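Local coordinates for L-hydantoinase (Arthrobacter aurescens, PDB 1GKR), which hydrolyses the cyclic amide of 5-substituted hydantoins, preferring aryl to alkyl derivatives, with two zinc ions in each subunit of a homotetramer, at residues S241-E247 and R296-Q300; Y267-D273 and V288-N294; I221-L225 and L248-A252. All coordinates share one frame; numbering follows the deposited sequence.

In the fold
All three contacts lie in the amidohydrolase TIM-barrel part of the chain. Along the sequence interaction 3 closes before interaction 2 opens, interaction 2 is nested inside the loop closed by interaction 1, and interactions 1 and 3 alternate. Helix 243-254 is shared by interactions 1 and 3, whose centres are about 13 Å apart; helix 291-303 is shared by interactions 1 and 2, with centres about 11 Å apart and a probable hydrogen bond between Ser241 OG and Arg289 NH1. Interactions 2 and 3, centres about 21 Å apart, do not touch. Together they tie helices 214-231, 243-254 and 291-303 and the loop leading into the last around strand 234-237, just after which comes the zinc ligand His239.

Interaction 1 of 3, residues S241-E247 and R296-Q300; sequences SNPDGVE and RLWEQ
Gln300 reaches from helix 291-303 to the first turn of helix 243-254 and spends both amide N-H groups there. One goes from Gln300 NE2 to Pro243 O, 3.1 Å and nearly straight at 168°; the other runs from Gln300 NE2 to Glu247 OE2 at 3.0 Å, meeting the carboxylate from above its plane. Pro243 O thus accepts twice, since it also takes the helical bond from Glu247 N. Gln300 OE1 rests against Val246 CB, 3.4 Å away. Arg296 bends at chi2 and chi3 so that its guanidinium lies flat over Pro243 CB, while Arg296 NH2 forms a salt bridge with Asp244 OD1 (2.9 Å) and a long one with Glu247 OE1 (3.7 Å). Proline suits the first turn, where its missing N-H costs no helical bond, and Pro243 CG packs on Leu297 CD1 at 3.8 Å. Just before it, Asn242 caps the helix, Asn242 OD1 accepting from Gly245 N at 2.8 Å. Ser241 OG is held by Glu217 and Arg289; the Ser241 side chain lies about 10 Å from a zinc ion. Asp244, in the first turn, probably gains from the helix dipole as well as from Arg296, so the junction pairs a charged, partly exposed edge with a buried apolar side.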
ATOM      1  N   SER A 241     -16.237  14.770  -4.910  1.00 11.01           N
ATOM      2  CA  SER A 241     -16.456  14.873  -6.351  1.00 11.33           C
ATOM      3  C   SER A 241     -15.693  13.958  -7.284  1.00 13.66           C
ATOM      4  O   SER A 241     -16.064  13.859  -8.453  1.00 14.08           O
ATOM      5  CB  SER A 241     -16.138  16.284  -6.810  1.00 11.84           C
ATOM      6  OG  SER A 241     -14.726  16.445  -6.871  1.00  9.12           O
ATOM      7  N   ASN A 242     -14.631  13.315  -6.803  1.00 13.02           N
ATOM      8  CA  ASN A 242     -13.819  12.487  -7.681  1.00 12.29           C
ATOM      9  C   ASN A 242     -13.484  11.090  -7.168  1.00 13.49           C
ATOM     10  O   ASN A 242     -13.369  10.868  -5.970  1.00 14.56           O
ATOM     11  CB  ASN A 242     -12.538  13.246  -8.002  1.00 13.36           C
ATOM     12  CG  ASN A 242     -11.571  13.257  -6.841  1.00 16.80           C
ATOM     13  OD1 ASN A 242     -10.825  12.298  -6.631  1.00 18.83           O
ATOM     14  ND2 ASN A 242     -11.589  14.333  -6.065  1.00 15.62           N
ATOM     15  N   PRO A 243     -13.264  10.141  -8.090  1.00 15.36           N
ATOM     16  CA  PRO A 243     -12.942   8.741  -7.798  1.00 14.34           C
ATOM     17  C   PRO A 243     -11.778   8.530  -6.846  1.00 15.76           C
ATOM     18  O   PRO A 243     -11.848   7.685  -5.944  1.00 18.25           O
ATOM     19  CB  PRO A 243     -12.641   8.153  -9.176  1.00 14.73           C
ATOM     20  CG  PRO A 243     -13.278   9.101 -10.141  1.00 18.54           C
ATOM     21  CD  PRO A 243     -13.027  10.430  -9.515  1.00 17.89           C
ATOM     22  N   ASP A 244     -10.699   9.277  -7.052  1.00 13.63           N
ATOM     23  CA  ASP A 244      -9.529   9.119  -6.199  1.00 16.14           C
ATOM     24  C   ASP A 244      -9.789   9.471  -4.741  1.00 15.25           C
ATOM     25  O   ASP A 244      -9.223   8.851  -3.842  1.00 16.05           O
ATOM     26  CB  ASP A 244      -8.355   9.938  -6.734  1.00 18.40           C
ATOM     27  CG  ASP A 244      -7.894   9.468  -8.102  1.00 21.66           C
ATOM     28  OD1 ASP A 244      -7.849   8.239  -8.323  1.00 23.80           O
ATOM     29  OD2 ASP A 244      -7.568  10.321  -8.955  1.00 25.80           O
ATOM     30  N   GLY A 245     -10.642  10.461  -4.509  1.00 12.88           N
ATOM     31  CA  GLY A 245     -10.951  10.847  -3.149  1.00 10.59           C
ATOM     32  C   GLY A 245     -11.783   9.766  -2.491  1.00 10.90           C
ATOM     33  O   GLY A 245     -11.615   9.456  -1.302  1.00 10.26           O
ATOM     34  N   VAL A 246     -12.694   9.188  -3.263  1.00  9.43           N
ATOM     35  CA  VAL A 246     -13.533   8.126  -2.738  1.00 10.48           C
ATOM     36  C   VAL A 246     -12.610   7.003  -2.284  1.00 14.04           C
ATOM     37  O   VAL A 246     -12.745   6.489  -1.170  1.00 14.34           O
ATOM     38  CB  VAL A 246     -14.515   7.588  -3.805  1.00  7.59           C
ATOM     39  CG1 VAL A 246     -15.262   6.376  -3.270  1.00  1.37           C
ATOM     40  CG2 VAL A 246     -15.511   8.677  -4.173  1.00  2.68           C
ATOM     41  N   GLU A 247     -11.650   6.645  -3.135  1.00 16.23           N
ATOM     42  CA  GLU A 247     -10.731   5.575  -2.788  1.00 18.09           C
ATOM     43  C   GLU A 247      -9.931   5.862  -1.508  1.00 16.69           C
ATOM     44  O   GLU A 247      -9.814   4.992  -0.639  1.00 17.17           O
ATOM     45  CB  GLU A 247      -9.813   5.272  -3.972  1.00 21.31           C
ATOM     46  CG  GLU A 247      -9.963   3.835  -4.496  1.00 30.04           C
ATOM     47  CD  GLU A 247     -10.203   3.768  -6.004  1.00 38.68           C
ATOM     48  OE1 GLU A 247      -9.350   4.285  -6.769  1.00 42.52           O
ATOM     49  OE2 GLU A 247     -11.241   3.193  -6.427  1.00 39.69           O
ATOM     50  N   ARG A 296     -15.936   6.133 -13.301  1.00 18.35           N
ATOM     51  CA  ARG A 296     -15.392   5.525 -12.092  1.00 17.52           C
ATOM     52  C   ARG A 296     -16.356   5.685 -10.928  1.00 16.49           C
ATOM     53  O   ARG A 296     -16.661   4.729 -10.219  1.00 16.16           O
ATOM     54  CB  ARG A 296     -14.073   6.188 -11.726  1.00 23.05           C
ATOM     55  CG  ARG A 296     -12.889   5.768 -12.555  1.00 25.09           C
ATOM     56  CD  ARG A 296     -12.101   4.697 -11.817  1.00 34.27           C
ATOM     57  NE  ARG A 296     -11.363   5.204 -10.655  1.00 36.84           N
ATOM     58  CZ  ARG A 296     -10.518   6.237 -10.692  1.00 37.72           C
ATOM     59  NH1 ARG A 296     -10.304   6.894 -11.832  1.00 36.54           N
ATOM     60  NH2 ARG A 296      -9.867   6.602  -9.594  1.00 37.24           N
ATOM     61  N   LEU A 297     -16.818   6.910 -10.730  1.00 15.71           N
ATOM     62  CA  LEU A 297     -17.743   7.227  -9.654  1.00 15.77           C
ATOM     63  C   LEU A 297     -18.927   6.274  -9.640  1.00 16.28           C
ATOM     64  O   LEU A 297     -19.292   5.739  -8.583  1.00 16.84           O
ATOM     65  CB  LEU A 297     -18.243   8.657  -9.821  1.00 17.44           C
ATOM     66  CG  LEU A 297     -17.962   9.681  -8.724  1.00 18.06           C
ATOM     67  CD1 LEU A 297     -16.556   9.551  -8.189  1.00 16.16           C
ATOM     68  CD2 LEU A 297     -18.188  11.065  -9.313  1.00 19.47           C
ATOM     69  N   TRP A 298     -19.525   6.056 -10.810  1.00 15.01           N
ATOM     70  CA  TRP A 298     -20.678   5.166 -10.908  1.00 15.61           C
ATOM     71  C   TRP A 298     -20.357   3.727 -10.528  1.00 17.89           C
ATOM     72  O   TRP A 298     -21.213   3.022  -9.986  1.00 18.93           O
ATOM     73  CB  TRP A 298     -21.274   5.204 -12.304  1.00 12.23           C
ATOM     74  CG  TRP A 298     -22.260   6.312 -12.504  1.00 14.61           C
ATOM     75  CD1 TRP A 298     -22.063   7.486 -13.192  1.00 13.34           C
ATOM     76  CD2 TRP A 298     -23.625   6.325 -12.078  1.00 15.31           C
ATOM     77  NE1 TRP A 298     -23.224   8.218 -13.228  1.00 12.58           N
ATOM     78  CE2 TRP A 298     -24.200   7.533 -12.554  1.00 15.43           C
ATOM     79  CE3 TRP A 298     -24.421   5.434 -11.344  1.00 15.02           C
ATOM     80  CZ2 TRP A 298     -25.538   7.872 -12.320  1.00 16.75           C
ATOM     81  CZ3 TRP A 298     -25.753   5.766 -11.108  1.00 16.77           C
ATOM     82  CH2 TRP A 298     -26.299   6.979 -11.598  1.00 18.99           C
ATOM     83  N   GLU A 299     -19.138   3.285 -10.817  1.00 19.05           N
ATOM     84  CA  GLU A 299     -18.735   1.932 -10.455  1.00 21.94           C
ATOM     85  C   GLU A 299     -18.589   1.861  -8.940  1.00 20.58           C
ATOM     86  O   GLU A 299     -19.080   0.946  -8.285  1.00 20.83           O
ATOM     87  CB  GLU A 299     -17.402   1.583 -11.092  1.00 26.52           C
ATOM     88  CG  GLU A 299     -17.470   1.236 -12.557  1.00 38.50           C
ATOM     89  CD  GLU A 299     -16.089   0.996 -13.145  1.00 44.61           C
ATOM     90  OE1 GLU A 299     -15.275   0.306 -12.481  1.00 46.56           O
ATOM     91  OE2 GLU A 299     -15.823   1.490 -14.267  1.00 46.37           O
ATOM     92  N   GLN A 300     -17.909   2.849  -8.385  1.00 20.65           N
ATOM     93  CA  GLN A 300     -17.697   2.891  -6.954  1.00 21.04           C
ATOM     94  C   GLN A 300     -19.020   2.895  -6.203  1.00 21.20           C
ATOM     95  O   GLN A 300     -19.138   2.293  -5.135  1.00 21.62           O
ATOM     96  CB  GLN A 300     -16.879   4.128  -6.600  1.00 20.04           C
ATOM     97  CG  GLN A 300     -15.571   4.200  -7.353  1.00 17.64           C
ATOM     98  CD  GLN A 300     -14.736   5.373  -6.925  1.00 20.66           C
ATOM     99  OE1 GLN A 300     -15.209   6.512  -6.913  1.00 22.44           O
ATOM    100  NE2 GLN A 300     -13.484   5.112  -6.577  1.00 18.26           N
TER

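Interaction 2 of 3, residues Y267-D273 and V288-N294; sequences YLNITTD and VRSAEMN
Thr272 N donates to Arg289 O at 3.0 Å, a bent backbone bond (137°) that brings the loop after helix 265-268 alongside the lead-in to helix 291-303, with the CA atoms of Thr272 and Ser290 5.1 Å apart. Val288 fills the space between the two segments. Val288 CG1, anti to the backbone N (chi1 169°), turns to Ile270, 3.2 Å from Ile270 O, while Val288 CG2 is 4.3 Å from Tyr267 CD1. The tyrosine presents its ring edge to Val288 CA, and its hydroxyl is bonded to Pro286 O; the same side chain touches the zinc ligand His239. Further along, Thr271 CG2 sits on Ala291 CB at 3.7 Å, a methyl-to-methyl contact that suits a small residue in the first helical turn. Ser290 caps that turn, Ser290 OG accepting from Met293 N at 3.2 Å. Leu268 O has Trp298 NE1 as a donor. The Asn294 side chain comes up beside the carbonyls of Tyr267 and Leu268, where helix 265-268 ends. Cutting Asn294 back to an alanine would probably open a gap there and take away a polar neighbour of the two carbonyls. Arg289 turns away to a hydrogen bond with Ser241 and salt bridges with Glu217 and Glu209. Apolar filling and one backbone bond between the segments therefore fix the loop that follows the short helix carrying Tyr267, whose side chain packs on a metal ligand.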
ATOM      1  N   TYR A 267     -22.885  15.133  -8.758  1.00 15.02           N
ATOM      2  CA  TYR A 267     -21.601  14.638  -9.213  1.00 14.62           C
ATOM      3  C   TYR A 267     -21.729  13.397 -10.068  1.00 15.63           C
ATOM      4  O   TYR A 267     -20.855  13.122 -10.889  1.00 16.68           O
ATOM      5  CB  TYR A 267     -20.703  14.366  -8.011  1.00 14.26           C
ATOM      6  CG  TYR A 267     -20.390  15.618  -7.244  1.00 13.25           C
ATOM      7  CD1 TYR A 267     -19.586  16.612  -7.801  1.00 14.06           C
ATOM      8  CD2 TYR A 267     -20.934  15.838  -5.978  1.00 12.03           C
ATOM      9  CE1 TYR A 267     -19.331  17.798  -7.120  1.00 13.28           C
ATOM     10  CE2 TYR A 267     -20.689  17.022  -5.284  1.00 10.37           C
ATOM     11  CZ  TYR A 267     -19.886  17.997  -5.860  1.00 13.72           C
ATOM     12  OH  TYR A 267     -19.643  19.174  -5.185  1.00 13.24           O
ATOM     13  N   LEU A 268     -22.814  12.651  -9.883  1.00 16.16           N
ATOM     14  CA  LEU A 268     -23.030  11.432 -10.659  1.00 17.09           C
ATOM     15  C   LEU A 268     -23.758  11.685 -11.976  1.00 18.61           C
ATOM     16  O   LEU A 268     -23.453  11.050 -12.984  1.00 18.47           O
ATOM     17  CB  LEU A 268     -23.823  10.410  -9.839  1.00 15.22           C
ATOM     18  CG  LEU A 268     -23.103   9.848  -8.612  1.00 14.00           C
ATOM     19  CD1 LEU A 268     -24.052   9.016  -7.787  1.00 15.44           C
ATOM     20  CD2 LEU A 268     -21.940   9.015  -9.056  1.00 14.10           C
ATOM     21  N   ASN A 269     -24.698  12.629 -11.966  1.00 17.68           N
ATOM     22  CA  ASN A 269     -25.499  12.941 -13.145  1.00 16.74           C
ATOM     23  C   ASN A 269     -25.090  14.148 -13.973  1.00 17.05           C
ATOM     24  O   ASN A 269     -25.819  14.542 -14.881  1.00 17.38           O
ATOM     25  CB  ASN A 269     -26.956  13.085 -12.729  1.00 14.71           C
ATOM     26  CG  ASN A 269     -27.492  11.824 -12.106  1.00 18.30           C
ATOM     27  OD1 ASN A 269     -27.775  10.851 -12.803  1.00 20.07           O
ATOM     28  ND2 ASN A 269     -27.613  11.817 -10.782  1.00 19.33           N
ATOM     29  N   ILE A 270     -23.946  14.750 -13.665  1.00 16.77           N
ATOM     30  CA  ILE A 270     -23.481  15.902 -14.433  1.00 16.72           C
ATOM     31  C   ILE A 270     -21.998  15.747 -14.673  1.00 17.87           C
ATOM     32  O   ILE A 270     -21.275  15.186 -13.851  1.00 17.67           O
ATOM     33  CB  ILE A 270     -23.719  17.223 -13.706  1.00 17.98           C
ATOM     34  CG1 ILE A 270     -25.187  17.351 -13.328  1.00 19.70           C
ATOM     35  CG2 ILE A 270     -23.361  18.380 -14.614  1.00 18.56           C
ATOM     36  CD1 ILE A 270     -25.462  18.562 -12.493  1.00 22.31           C
ATOM     37  N   THR A 271     -21.544  16.265 -15.801  1.00 18.41           N
ATOM     38  CA  THR A 271     -20.151  16.149 -16.187  1.00 18.15           C
ATOM     39  C   THR A 271     -19.628  17.477 -16.655  1.00 20.59           C
ATOM     40  O   THR A 271     -20.409  18.361 -16.990  1.00 21.34           O
ATOM     41  CB  THR A 271     -20.043  15.127 -17.313  1.00 17.00           C
ATOM     42  OG1 THR A 271     -19.868  13.836 -16.733  1.00 18.80           O
ATOM     43  CG2 THR A 271     -18.923  15.439 -18.246  1.00 14.29           C
ATOM     44  N   THR A 272     -18.311  17.634 -16.678  1.00 23.30           N
ATOM     45  CA  THR A 272     -17.773  18.897 -17.137  1.00 26.76           C
ATOM     46  C   THR A 272     -18.161  19.162 -18.586  1.00 30.97           C
ATOM     47  O   THR A 272     -18.264  20.321 -18.977  1.00 33.79           O
ATOM     48  CB  THR A 272     -16.238  18.995 -16.982  1.00 26.03           C
ATOM     49  OG1 THR A 272     -15.602  17.862 -17.584  1.00 25.45           O
ATOM     50  CG2 THR A 272     -15.872  19.086 -15.520  1.00 25.05           C
ATOM     51  N   ASP A 273     -18.395  18.136 -19.405  1.00 33.29           N
ATOM     52  CA  ASP A 273     -18.789  18.498 -20.755  1.00 37.39           C
ATOM     53  C   ASP A 273     -20.260  18.872 -20.881  1.00 38.36           C
ATOM     54  O   ASP A 273     -20.865  18.732 -21.938  1.00 42.84           O
ATOM     55  CB  ASP A 273     -18.354  17.485 -21.852  1.00 40.12           C
ATOM     56  CG  ASP A 273     -18.233  16.064 -21.372  1.00 40.82           C
ATOM     57  OD1 ASP A 273     -19.271  15.394 -21.204  1.00 44.46           O
ATOM     58  OD2 ASP A 273     -17.082  15.611 -21.192  1.00 41.98           O
ATOM     59  N   VAL A 288     -17.827  19.986 -10.310  1.00 17.87           N
ATOM     60  CA  VAL A 288     -18.235  18.741 -10.936  1.00 16.32           C
ATOM     61  C   VAL A 288     -17.002  18.362 -11.738  1.00 17.15           C
ATOM     62  O   VAL A 288     -16.325  19.230 -12.291  1.00 16.24           O
ATOM     63  CB  VAL A 288     -19.415  18.953 -11.875  1.00 16.13           C
ATOM     64  CG1 VAL A 288     -19.656  17.713 -12.702  1.00 15.81           C
ATOM     65  CG2 VAL A 288     -20.644  19.275 -11.062  1.00 15.90           C
ATOM     66  N   ARG A 289     -16.691  17.077 -11.789  1.00 16.86           N
ATOM     67  CA  ARG A 289     -15.504  16.636 -12.495  1.00 18.22           C
ATOM     68  C   ARG A 289     -15.714  16.102 -13.915  1.00 19.64           C
ATOM     69  O   ARG A 289     -16.812  16.164 -14.468  1.00 20.52           O
ATOM     70  CB  ARG A 289     -14.780  15.606 -11.638  1.00 18.17           C
ATOM     71  CG  ARG A 289     -13.639  16.182 -10.815  1.00 21.18           C
ATOM     72  CD  ARG A 289     -14.028  17.191  -9.747  1.00 17.87           C
ATOM     73  NE  ARG A 289     -13.065  18.293  -9.764  1.00 20.36           N
ATOM     74  CZ  ARG A 289     -12.535  18.878  -8.691  1.00 20.19           C
ATOM     75  NH1 ARG A 289     -12.854  18.485  -7.469  1.00 18.33           N
ATOM     76  NH2 ARG A 289     -11.682  19.877  -8.845  1.00 20.10           N
ATOM     77  N   SER A 290     -14.648  15.565 -14.497  1.00 21.51           N
ATOM     78  CA  SER A 290     -14.680  15.051 -15.870  1.00 23.36           C
ATOM     79  C   SER A 290     -15.512  13.798 -16.130  1.00 23.88           C
ATOM     80  O   SER A 290     -15.797  13.012 -15.220  1.00 24.04           O
ATOM     81  CB  SER A 290     -13.260  14.770 -16.359  1.00 22.31           C
ATOM     82  OG  SER A 290     -12.864  13.465 -15.987  1.00 22.36           O
ATOM     83  N   ALA A 291     -15.859  13.609 -17.405  1.00 24.65           N
ATOM     84  CA  ALA A 291     -16.648  12.459 -17.844  1.00 24.06           C
ATOM     85  C   ALA A 291     -15.946  11.153 -17.497  1.00 22.92           C
ATOM     86  O   ALA A 291     -16.587  10.185 -17.100  1.00 20.53           O
ATOM     87  CB  ALA A 291     -16.891  12.537 -19.344  1.00 23.95           C
ATOM     88  N   GLU A 292     -14.627  11.133 -17.657  1.00 24.50           N
ATOM     89  CA  GLU A 292     -13.852   9.946 -17.346  1.00 28.48           C
ATOM     90  C   GLU A 292     -13.986   9.594 -15.883  1.00 26.50           C
ATOM     91  O   GLU A 292     -14.184   8.428 -15.546  1.00 27.37           O
ATOM     92  CB  GLU A 292     -12.390  10.171 -17.650  1.00 34.93           C
ATOM     93  CG  GLU A 292     -12.142  10.618 -19.052  1.00 51.69           C
ATOM     94  CD  GLU A 292     -10.679  10.938 -19.268  1.00 64.72           C
ATOM     95  OE1 GLU A 292      -9.834  10.027 -19.049  1.00 68.90           O
ATOM     96  OE2 GLU A 292     -10.375  12.099 -19.646  1.00 70.91           O
ATOM     97  N   MET A 293     -13.873  10.595 -15.010  1.00 23.71           N
ATOM     98  CA  MET A 293     -13.985  10.337 -13.580  1.00 22.17           C
ATOM     99  C   MET A 293     -15.398   9.925 -13.241  1.00 22.05           C
ATOM    100  O   MET A 293     -15.625   9.110 -12.336  1.00 22.00           O
ATOM    101  CB  MET A 293     -13.585  11.565 -12.777  1.00 19.88           C
ATOM    102  CG  MET A 293     -12.150  11.932 -13.003  1.00 22.74           C
ATOM    103  SD  MET A 293     -11.549  13.280 -12.012  1.00 25.68           S
ATOM    104  CE  MET A 293     -10.535  12.361 -10.776  1.00 29.21           C
ATOM    105  N   ASN A 294     -16.350  10.481 -13.984  1.00 19.68           N
ATOM    106  CA  ASN A 294     -17.749  10.161 -13.771  1.00 19.01           C
ATOM    107  C   ASN A 294     -17.999   8.643 -13.885  1.00 20.28           C
ATOM    108  O   ASN A 294     -18.724   8.064 -13.080  1.00 21.65           O
ATOM    109  CB  ASN A 294     -18.617  10.911 -14.772  1.00 14.92           C
ATOM    110  CG  ASN A 294     -20.083  10.704 -14.517  1.00 17.23           C
ATOM    111  OD1 ASN A 294     -20.694  11.435 -13.745  1.00 21.54           O
ATOM    112  ND2 ASN A 294     -20.659   9.680 -15.140  1.00 18.85           N
TER

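Interaction 3 of 3, residues I221-L225 and L248-A252; sequences IQRAL and LIHQA
Ile221, Leu225, Leu248, Ile249 and Ala252 make this a mainly apolar packing of two neighbouring outer helices, 214-231 and 243-254, in the TIM-barrel domain. The axes of segments 221-225 and 248-252 run nearly parallel, 10.5 Å apart at closest approach and 21° from alignment, with no hydrogen bond passing between them. On the inner side the two isoleucines meet at about a right angle: CG1 of Ile221 stays beside the backbone N (chi1 -71°), which leaves Ile221 CG2 anti to that N and directed at Ile249 CG1, 3.7 Å away. Beta-branched chains serve well here, because these branched side chains meet both the other helix and the strands beneath. Leu225 fits one turn further on. Leu225 CD2 lies 4.2 Å from Ile249 CA and 3.9 Å from Leu248 O, while Leu225 CG rests on Ala252 CB at 4.1 Å; alanine's single methyl lets the larger leucine come close to the helix surface. Toward the outside, Gln222 swings its amide end beside Leu248 CD2, the bend at chi2 carrying it there, so the chain gives a partly exposed leucine cover while keeping a polar tip near the subunit boundary. There Gln222 packs on Gln222 of a second subunit, and Gln251 on Gln251 of a third. Inward, Ile221 and Ile249 both touch Val237 of strand 234-237, which links the two helices in sequence, and Ile249 also reaches Val259 and Cys261 of the adjacent parallel strand 259-263. The contact is thus a helical layer over two barrel strands, the first leading directly to the zinc ligand His239.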
ATOM      1  N   ILE A 221      -8.838  15.990   1.913  1.00 11.28           N
ATOM      2  CA  ILE A 221      -9.410  14.745   2.385  1.00 11.76           C
ATOM      3  C   ILE A 221      -8.333  13.998   3.176  1.00 12.45           C
ATOM      4  O   ILE A 221      -8.576  13.502   4.285  1.00 11.00           O
ATOM      5  CB  ILE A 221      -9.915  13.903   1.200  1.00 10.08           C
ATOM      6  CG1 ILE A 221     -11.166  14.555   0.609  1.00 11.37           C
ATOM      7  CG2 ILE A 221     -10.222  12.499   1.650  1.00  9.27           C
ATOM      8  CD1 ILE A 221     -11.660  13.909  -0.696  1.00  7.95           C
ATOM      9  N   GLN A 222      -7.133  13.948   2.607  1.00 14.14           N
ATOM     10  CA  GLN A 222      -5.995  13.276   3.228  1.00 17.25           C
ATOM     11  C   GLN A 222      -5.709  13.855   4.612  1.00 15.92           C
ATOM     12  O   GLN A 222      -5.446  13.124   5.562  1.00 15.56           O
ATOM     13  CB  GLN A 222      -4.778  13.452   2.342  1.00 22.90           C
ATOM     14  CG  GLN A 222      -3.598  12.571   2.676  1.00 36.53           C
ATOM     15  CD  GLN A 222      -3.174  11.744   1.459  1.00 45.65           C
ATOM     16  OE1 GLN A 222      -2.100  11.135   1.445  1.00 50.03           O
ATOM     17  NE2 GLN A 222      -4.028  11.720   0.428  1.00 46.40           N
ATOM     18  N   ARG A 223      -5.766  15.180   4.704  1.00 13.43           N
ATOM     19  CA  ARG A 223      -5.525  15.894   5.951  1.00  9.52           C
ATOM     20  C   ARG A 223      -6.592  15.588   7.013  1.00  9.25           C
ATOM     21  O   ARG A 223      -6.271  15.327   8.174  1.00  9.95           O
ATOM     22  CB  ARG A 223      -5.498  17.393   5.677  1.00  9.70           C
ATOM     23  CG  ARG A 223      -4.543  18.147   6.567  1.00 11.67           C
ATOM     24  CD  ARG A 223      -4.715  19.629   6.449  1.00 12.37           C
ATOM     25  NE  ARG A 223      -5.062  20.060   5.102  1.00 14.04           N
ATOM     26  CZ  ARG A 223      -5.806  21.135   4.863  1.00 14.10           C
ATOM     27  NH1 ARG A 223      -6.255  21.859   5.882  1.00 13.54           N
ATOM     28  NH2 ARG A 223      -6.118  21.478   3.621  1.00 14.03           N
ATOM     29  N   ALA A 224      -7.858  15.637   6.615  1.00  6.44           N
ATOM     30  CA  ALA A 224      -8.943  15.353   7.542  1.00  8.25           C
ATOM     31  C   ALA A 224      -8.777  13.935   8.049  1.00 10.86           C
ATOM     32  O   ALA A 224      -8.931  13.670   9.242  1.00 13.95           O
ATOM     33  CB  ALA A 224     -10.272  15.493   6.850  1.00  6.63           C
ATOM     34  N   LEU A 225      -8.458  13.031   7.128  1.00 10.38           N
ATOM     35  CA  LEU A 225      -8.255  11.634   7.458  1.00 10.24           C
ATOM     36  C   LEU A 225      -7.163  11.453   8.532  1.00 12.04           C
ATOM     37  O   LEU A 225      -7.364  10.746   9.519  1.00  9.23           O
ATOM     38  CB  LEU A 225      -7.911  10.878   6.177  1.00  8.87           C
ATOM     39  CG  LEU A 225      -8.998  10.003   5.524  1.00  9.52           C
ATOM     40  CD1 LEU A 225     -10.379  10.471   5.865  1.00  5.95           C
ATOM     41  CD2 LEU A 225      -8.804  10.004   4.028  1.00  7.09           C
ATOM     42  N   LEU A 248      -9.399   7.075  -1.382  1.00 15.52           N
ATOM     43  CA  LEU A 248      -8.633   7.460  -0.200  1.00 12.70           C
ATOM     44  C   LEU A 248      -9.424   7.197   1.074  1.00 12.52           C
ATOM     45  O   LEU A 248      -8.903   6.632   2.035  1.00 10.47           O
ATOM     46  CB  LEU A 248      -8.274   8.943  -0.274  1.00 15.91           C
ATOM     47  CG  LEU A 248      -6.840   9.377  -0.621  1.00 18.57           C
ATOM     48  CD1 LEU A 248      -6.195   8.403  -1.578  1.00 20.16           C
ATOM     49  CD2 LEU A 248      -6.885  10.772  -1.239  1.00 17.93           C
ATOM     50  N   ILE A 249     -10.688   7.607   1.076  1.00 11.42           N
ATOM     51  CA  ILE A 249     -11.546   7.423   2.238  1.00 11.04           C
ATOM     52  C   ILE A 249     -11.854   5.952   2.445  1.00 12.31           C
ATOM     53  O   ILE A 249     -11.773   5.435   3.568  1.00 12.09           O
ATOM     54  CB  ILE A 249     -12.876   8.202   2.084  1.00  9.79           C
ATOM     55  CG1 ILE A 249     -12.587   9.697   2.051  1.00  9.85           C
ATOM     56  CG2 ILE A 249     -13.809   7.895   3.230  1.00  2.40           C
ATOM     57  CD1 ILE A 249     -13.772  10.523   1.679  1.00 14.97           C
ATOM     58  N   HIS A 250     -12.216   5.277   1.359  1.00 12.49           N
ATOM     59  CA  HIS A 250     -12.527   3.858   1.439  1.00 13.21           C
ATOM     60  C   HIS A 250     -11.350   3.080   2.035  1.00 13.46           C
ATOM     61  O   HIS A 250     -11.516   2.276   2.954  1.00 12.33           O
ATOM     62  CB  HIS A 250     -12.853   3.305   0.060  1.00 11.56           C
ATOM     63  CG  HIS A 250     -13.427   1.930   0.105  1.00 17.84           C
ATOM     64  ND1 HIS A 250     -14.549   1.624   0.849  1.00 19.59           N
ATOM     65  CD2 HIS A 250     -13.008   0.766  -0.443  1.00 18.55           C
ATOM     66  CE1 HIS A 250     -14.792   0.328   0.761  1.00 18.28           C
ATOM     67  NE2 HIS A 250     -13.871  -0.216  -0.015  1.00 20.81           N
ATOM     68  N   GLN A 251     -10.160   3.333   1.504  1.00 12.61           N
ATOM     69  CA  GLN A 251      -8.969   2.674   1.987  1.00 13.83           C
ATOM     70  C   GLN A 251      -8.818   2.880   3.490  1.00 13.10           C
ATOM     71  O   GLN A 251      -8.555   1.941   4.237  1.00 12.62           O
ATOM     72  CB  GLN A 251      -7.746   3.214   1.255  1.00 16.89           C
ATOM     73  CG  GLN A 251      -6.438   2.639   1.773  1.00 31.76           C
ATOM     74  CD  GLN A 251      -6.386   1.111   1.681  1.00 38.79           C
ATOM     75  OE1 GLN A 251      -6.421   0.544   0.582  1.00 41.64           O
ATOM     76  NE2 GLN A 251      -6.303   0.439   2.837  1.00 37.83           N
ATOM     77  N   ALA A 252      -9.002   4.118   3.935  1.00 13.99           N
ATOM     78  CA  ALA A 252      -8.867   4.425   5.345  1.00 12.13           C
ATOM     79  C   ALA A 252      -9.937   3.761   6.192  1.00 11.75           C
ATOM     80  O   ALA A 252      -9.635   3.273   7.275  1.00  9.66           O
ATOM     81  CB  ALA A 252      -8.883   5.932   5.567  1.00  9.07           C
TER